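Local structure of ribose-5-phosphate isomerase RpiB (Thermotoga maritima, 1O1X) at residues H145-R148 with I149-D153; A22-E25 with L26-V30; A125-A128 with F129-V132. The protein probably interconverts ribose 5-phosphate and ribulose 5-phosphate as a sugar-phosphate isomerase of the LacAB/RpiB family. All blocks are in the same frame, centred on the assembly; numbering follows the deposited sequence.

Contact 1. Residues H145-R148 with I149-D153; sequences HERR and IRKID
Ile149 gives its backbone N-H to His145 O at 3.1 Å, the first of four i-to-i+4 bonds along the short alpha helix 145-152, the last helix of the chain. Ile149 is buried, near Asn112 and Phe140 in the conformer modelled here. One turn back, the ring of His145 stacks on His110, the predicted proton donor, so this end of the helix borders the presumed active site.

Arg150 comes next and is held twice by the same glutamate. Its backbone N binds Glu146 O at 3.0 Å, while out on the surface NE makes a salt bridge to Glu146 OE2 at 2.8 Å. That second bond is nearly straight, 173° at the hydrogen. OE2 offers its anti lone pair and lies in the guanidinium plane, although the carboxylate itself stands 87° from that plane. Glu146 reaches this spot by folding at its second torsion (chi2 61°), whereas the arginine chain runs out extended. Arg150 NH2 stays 3.6 Å from Glu146 OE2, so the bridge rests on NE alone and is not two-pronged.

Lys151 N closes on Arg147 O at 2.9 Å. The two side chains then run side by side in the same direction, Lys151 CE resting 4.0 Å from Arg147 CG. Acid from the second subunit probably offsets this gathering of positive charge: Lys151 NZ forms salt bridges with Asp53 and Asp56 of that subunit, and the same Asp53 also pairs with NE of Arg148, a residue predicted to bind D-ribulose 5-phosphate.

Ile152 completes the turn, its N bonded to Arg148 O at 3.1 Å, the most bent of the four backbone bonds. Its CG1 leans on that same carbonyl oxygen, Arg148 O, at 3.5 Å.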
# COMPACT_ATOMS: atom_id res chain seq x y z
N HIS A 145 5.96 11.59 22.82
CA HIS A 145 4.80 10.79 22.40
C HIS A 145 3.92 10.51 23.60
O HIS A 145 2.74 10.33 23.43
CB HIS A 145 5.22 9.48 21.75
CG HIS A 145 6.18 9.67 20.63
ND1 HIS A 145 5.82 10.27 19.44
CD2 HIS A 145 7.51 9.42 20.54
CE1 HIS A 145 6.89 10.36 18.67
NE2 HIS A 145 7.93 9.84 19.30
N GLU A 146 4.50 10.46 24.81
CA GLU A 146 3.76 10.03 26.01
C GLU A 146 2.57 10.96 26.30
O GLU A 146 1.46 10.46 26.56
CB GLU A 146 4.67 9.92 27.24
CG GLU A 146 3.99 9.54 28.56
CD GLU A 146 3.30 8.18 28.55
OE1 GLU A 146 3.67 7.33 27.71
OE2 GLU A 146 2.37 7.96 29.35
N ARG A 147 2.79 12.27 26.21
CA ARG A 147 1.72 13.25 26.38
C ARG A 147 0.53 12.98 25.44
O ARG A 147 -0.63 13.11 25.82
CB ARG A 147 2.23 14.66 26.17
CG ARG A 147 1.16 15.73 26.39
CD ARG A 147 1.69 17.12 26.23
NE ARG A 147 2.62 17.39 27.31
CZ ARG A 147 3.46 18.42 27.34
NH1 ARG A 147 3.47 19.32 26.38
NH2 ARG A 147 4.31 18.53 28.34
N ARG A 148 0.85 12.64 24.20
CA ARG A 148 -0.17 12.42 23.18
C ARG A 148 -0.99 11.20 23.48
O ARG A 148 -2.21 11.26 23.39
CB ARG A 148 0.45 12.31 21.79
CG ARG A 148 1.06 13.61 21.40
CD ARG A 148 2.06 13.50 20.31
NE ARG A 148 2.72 14.79 20.08
CZ ARG A 148 3.88 14.90 19.49
NH1 ARG A 148 4.51 13.81 19.06
NH2 ARG A 148 4.42 16.09 19.33
N ILE A 149 -0.33 10.12 23.88
CA ILE A 149 -1.04 8.90 24.24
C ILE A 149 -1.94 9.07 25.47
O ILE A 149 -3.07 8.50 25.53
CB ILE A 149 -0.19 7.60 24.21
CG1 ILE A 149 0.83 7.51 25.30
CG2 ILE A 149 0.45 7.36 22.82
CD1 ILE A 149 1.45 6.15 25.33
N ARG A 150 -1.48 9.84 26.44
CA ARG A 150 -2.33 10.19 27.59
C ARG A 150 -3.55 11.06 27.19
O ARG A 150 -4.69 10.80 27.63
CB ARG A 150 -1.49 10.92 28.64
CG ARG A 150 -0.45 10.04 29.29
CD ARG A 150 0.27 10.80 30.36
NE ARG A 150 1.35 10.05 30.96
CZ ARG A 150 1.89 10.32 32.15
NH1 ARG A 150 1.46 11.34 32.88
NH2 ARG A 150 2.85 9.54 32.59
N LYS A 151 -3.32 12.02 26.30
CA LYS A 151 -4.40 12.87 25.78
C LYS A 151 -5.50 12.07 25.06
O LYS A 151 -6.67 12.45 25.12
CB LYS A 151 -3.85 13.99 24.88
CG LYS A 151 -3.26 15.17 25.62
CD LYS A 151 -2.79 16.28 24.69
CE LYS A 151 -2.35 17.51 25.44
NZ LYS A 151 -1.95 18.59 24.49
N ILE A 152 -5.14 10.97 24.42
CA ILE A 152 -6.16 10.11 23.76
C ILE A 152 -7.25 9.72 24.78
O ILE A 152 -8.44 9.67 24.45
CB ILE A 152 -5.51 8.84 23.17
CG1 ILE A 152 -4.61 9.20 21.99
CG2 ILE A 152 -6.57 7.83 22.76
CD1 ILE A 152 -3.75 8.08 21.57
N ASP A 153 -6.82 9.44 26.01
CA ASP A 153 -7.69 8.93 27.07
C ASP A 153 -8.27 9.99 27.95
O ASP A 153 -8.98 9.66 28.91
CB ASP A 153 -6.95 7.89 27.92
CG ASP A 153 -6.76 6.58 27.18
OD1 ASP A 153 -7.64 6.27 26.37
OD2 ASP A 153 -5.82 5.79 27.38

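Contact 2. Residues A22-E25 with L26-V30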
# COMPACT_ATOMS: atom_id res chain seq x y z
N ALA A 22 -14.54 -13.09 7.74
CA ALA A 22 -13.84 -12.61 6.53
C ALA A 22 -12.29 -12.72 6.66
O ALA A 22 -11.61 -12.96 5.67
CB ALA A 22 -14.18 -11.18 6.25
N ALA A 23 -11.76 -12.59 7.86
CA ALA A 23 -10.33 -12.67 8.05
C ALA A 23 -9.92 -13.95 8.79
O ALA A 23 -8.79 -14.02 9.24
CB ALA A 23 -9.81 -11.45 8.80
N PHE A 24 -10.82 -14.94 8.86
CA PHE A 24 -10.53 -16.20 9.54
C PHE A 24 -9.27 -16.88 8.99
O PHE A 24 -8.46 -17.40 9.74
CB PHE A 24 -11.73 -17.19 9.43
CG PHE A 24 -11.46 -18.57 10.03
CD1 PHE A 24 -11.42 -18.75 11.40
CD2 PHE A 24 -11.24 -19.67 9.23
CE1 PHE A 24 -11.15 -20.00 11.94
CE2 PHE A 24 -10.98 -20.90 9.77
CZ PHE A 24 -10.93 -21.06 11.13
N GLU A 25 -9.13 -16.92 7.68
CA GLU A 25 -8.00 -17.63 7.07
C GLU A 25 -6.68 -17.02 7.46
O GLU A 25 -5.75 -17.74 7.86
CB GLU A 25 -8.16 -17.65 5.57
CG GLU A 25 -7.08 -18.43 4.83
CD GLU A 25 -7.19 -18.20 3.32
OE1 GLU A 25 -8.24 -18.56 2.75
OE2 GLU A 25 -6.26 -17.57 2.73
N LEU A 26 -6.58 -15.70 7.40
CA LEU A 26 -5.34 -15.04 7.75
C LEU A 26 -5.10 -15.17 9.25
O LEU A 26 -3.97 -15.32 9.68
CB LEU A 26 -5.30 -13.60 7.30
CG LEU A 26 -3.99 -12.85 7.56
CD1 LEU A 26 -2.82 -13.47 6.89
CD2 LEU A 26 -4.08 -11.40 7.18
N LYS A 27 -6.17 -15.09 10.05
CA LYS A 27 -6.07 -15.20 11.51
C LYS A 27 -5.42 -16.55 11.87
O LYS A 27 -4.54 -16.62 12.68
CB LYS A 27 -7.45 -15.08 12.17
CG LYS A 27 -7.43 -15.12 13.71
CD LYS A 27 -7.70 -16.47 14.31
CE LYS A 27 -9.20 -16.78 14.33
NZ LYS A 27 -9.44 -18.19 14.79
N GLU A 28 -5.89 -17.62 11.25
CA GLU A 28 -5.34 -18.94 11.42
C GLU A 28 -3.85 -19.03 11.04
O GLU A 28 -3.05 -19.63 11.77
CB GLU A 28 -6.16 -19.95 10.61
CG GLU A 28 -7.59 -20.14 11.15
CD GLU A 28 -7.59 -20.83 12.52
OE1 GLU A 28 -7.19 -22.01 12.57
OE2 GLU A 28 -7.94 -20.17 13.53
N LYS A 29 -3.48 -18.44 9.90
CA LYS A 29 -2.09 -18.43 9.48
C LYS A 29 -1.20 -17.65 10.44
O LYS A 29 -0.13 -18.10 10.78
CB LYS A 29 -2.00 -17.87 8.07
CG LYS A 29 -2.59 -18.82 7.03
CD LYS A 29 -2.60 -18.21 5.67
CE LYS A 29 -2.97 -19.27 4.63
NZ LYS A 29 -3.32 -18.61 3.34
N VAL A 30 -1.67 -16.53 10.92
CA VAL A 30 -0.92 -15.71 11.88
C VAL A 30 -0.77 -16.43 13.21
O VAL A 30 0.30 -16.46 13.82
CB VAL A 30 -1.56 -14.33 12.04
CG1 VAL A 30 -0.98 -13.60 13.23
CG2 VAL A 30 -1.34 -13.49 10.75
O HOH W 1 -8.39 -14.04 5.63
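Phe24 and Glu28 meet one helical turn apart, the glutamate's aliphatic part lying over a ring face. Glu28 CG sits 3.7 Å from the ring centroid and 19° off the normal, a CH-pi contact, displaced toward the rim at CZ. Beyond it the carboxylate runs almost parallel to the ring, the planes 11° apart, with Glu28 CD 3.6 Å from Phe24 CZ. Lys27 NZ approaches the same ring obliquely, 3.8 Å from Phe24 CE1, and forms a salt bridge with Glu28 OE2 at 2.8 Å. Its chain bends at two successive torsions, bringing the ammonium there.

On another side of the helix, Glu25 and Lys29 lie side by side and point the same way. Lys29 NZ makes a salt bridge to Glu25 OE2 at 3.2 Å, coming from above the carboxylate plane. The same two residues of the third subunit add long, weak ion pairs in reciprocal fashion.

Behind these side chains stands the first turn of helix 24-36, the crossover helix of a beta-alpha-beta unit between strands 14-18 and 40-43. Ala23 holds the N-cap position, its O accepting Lys27 N at 2.9 Å. Phe24 O takes Glu28 N at 3.0 Å, which sets the two residues one turn apart. A water accepts from Leu26 N at 3.0 Å and turns weakly to Ala22 O, tying the entering loop to the first turn. Further out, Lys27 NZ also forms a salt bridge with Asp43 and a hydrogen bond to Thr46 O.

With two carboxylates and a carbonyl gripping it, the buried ammonium of Lys27 is likely to stay charged. Its position between Glu28 and Asp43 probably offsets the repulsion of those two acids, whose oxygens come close together.

Contact 3. Residues A125-A128 with F129-V132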
# COMPACT_ATOMS: atom_id res chain seq x y z
N ALA A 125 -0.21 -13.25 3.58
CA ALA A 125 0.25 -13.83 4.80
C ALA A 125 1.70 -13.50 5.11
O ALA A 125 2.02 -13.15 6.24
CB ALA A 125 0.04 -15.29 4.72
N GLU A 126 2.60 -13.60 4.14
CA GLU A 126 4.00 -13.35 4.45
C GLU A 126 4.22 -11.86 4.83
O GLU A 126 4.97 -11.55 5.77
CB GLU A 126 4.92 -13.78 3.31
CG GLU A 126 6.31 -13.16 3.35
CD GLU A 126 7.46 -14.11 3.69
OE1 GLU A 126 7.60 -14.48 4.89
OE2 GLU A 126 8.28 -14.41 2.75
N LEU A 127 3.52 -10.95 4.17
CA LEU A 127 3.56 -9.55 4.60
C LEU A 127 3.02 -9.37 6.01
O LEU A 127 3.60 -8.60 6.82
CB LEU A 127 2.82 -8.65 3.62
CG LEU A 127 2.74 -7.16 3.94
CD1 LEU A 127 4.14 -6.59 4.03
CD2 LEU A 127 1.94 -6.40 2.88
N ALA A 128 1.89 -10.01 6.31
CA ALA A 128 1.32 -10.01 7.67
C ALA A 128 2.34 -10.48 8.70
O ALA A 128 2.45 -9.92 9.76
CB ALA A 128 0.08 -10.92 7.72
N PHE A 129 3.06 -11.55 8.40
CA PHE A 129 4.09 -12.07 9.32
C PHE A 129 5.20 -11.03 9.60
O PHE A 129 5.62 -10.88 10.76
CB PHE A 129 4.74 -13.38 8.80
CG PHE A 129 3.78 -14.54 8.57
CD1 PHE A 129 2.49 -14.59 9.12
CD2 PHE A 129 4.21 -15.61 7.77
CE1 PHE A 129 1.66 -15.66 8.85
CE2 PHE A 129 3.37 -16.70 7.51
CZ PHE A 129 2.11 -16.72 8.04
N TRP A 130 5.66 -10.32 8.57
CA TRP A 130 6.63 -9.26 8.75
C TRP A 130 6.08 -8.13 9.61
O TRP A 130 6.83 -7.56 10.43
CB TRP A 130 7.11 -8.63 7.44
CG TRP A 130 7.69 -9.56 6.45
CD1 TRP A 130 8.22 -10.79 6.68
CD2 TRP A 130 7.80 -9.32 5.04
NE1 TRP A 130 8.59 -11.35 5.47
CE2 TRP A 130 8.33 -10.47 4.46
CE3 TRP A 130 7.43 -8.26 4.22
CZ2 TRP A 130 8.54 -10.59 3.08
CZ3 TRP A 130 7.66 -8.36 2.85
CH2 TRP A 130 8.19 -9.52 2.29
N ILE A 131 4.81 -7.79 9.41
CA ILE A 131 4.17 -6.73 10.21
C ILE A 131 4.10 -7.16 11.67
O ILE A 131 4.45 -6.38 12.57
CB ILE A 131 2.76 -6.36 9.64
CG1 ILE A 131 2.88 -5.75 8.23
CG2 ILE A 131 2.01 -5.40 10.55
CD1 ILE A 131 1.56 -5.68 7.49
N VAL A 132 3.70 -8.40 11.90
CA VAL A 132 3.61 -8.97 13.25
C VAL A 132 4.98 -8.97 13.94
O VAL A 132 5.08 -8.56 15.09
CB VAL A 132 3.01 -10.40 13.21
CG1 VAL A 132 3.21 -11.13 14.55
CG2 VAL A 132 1.54 -10.38 12.84
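Residues 125-128 hand their four carbonyls, one after another, to the amides of 129-132, in the regular i-to-i+4 pattern of an alpha helix: Phe129 N lies 2.9 Å from Ala125 O and Trp130 N 3.1 Å from Glu126 O, and Ile131 and Val132 follow suit.

Two aromatic rings fold back over the carbonyls that bind their own amides. Ala125 O lies 3.2 Å above the Phe129 ring plane, near the rim, while CZ of that ring rests 4.2 Å from Ala125 CB. Glu126 O likewise sits 3.4 Å above one face of the Trp130 indole. The indole has CG on the side of its own backbone N (chi1 -57°), which swings the ring system back toward the preceding turn. Leu127 meets it at about a right angle, its CD1 3.7 Å from Trp130 CE3, and its CG touches Ile131 CD1 at 4.0 Å. With an alanine in place of Trp130, Leu127 CD1 would probably face a gap, and Arg105 of the fourth subunit would lose the ring that now serves it as a cation-pi partner.

Around the helix the sides are divided. Ala125 and Ala128 pack on Leu26 of helix 24-36, and the Phe129 ring stacks with Tyr33 there. Leu127, Trp130 and Ile131 meet Pro101 of helix 101-109, and Trp130 also packs on Leu122 of the third subunit. Underneath, Ile131 and Val132 press on Leu116 of strand 115-117, seating helix 125-137 on the parallel sheet.

In the fold
From the N terminus the contacts come in series: contact 2, then contact 3, then contact 1, with no nesting or crossing. Each bridges a single helical turn rather than closing a long loop. Contact 2 starts the helix between strands 14-18 and 40-43. Some hundred residues on, contact 3 brings helix 125-137 against it, Phe129 CE1 lying 3.6 Å from Lys29 O and packing against Val30 as well; both meet the third subunit. Contact 1, on the next helix, stands apart, its nearest atoms about 18 Å from contact 3 and 23 Å from contact 2, and joins the second subunit instead.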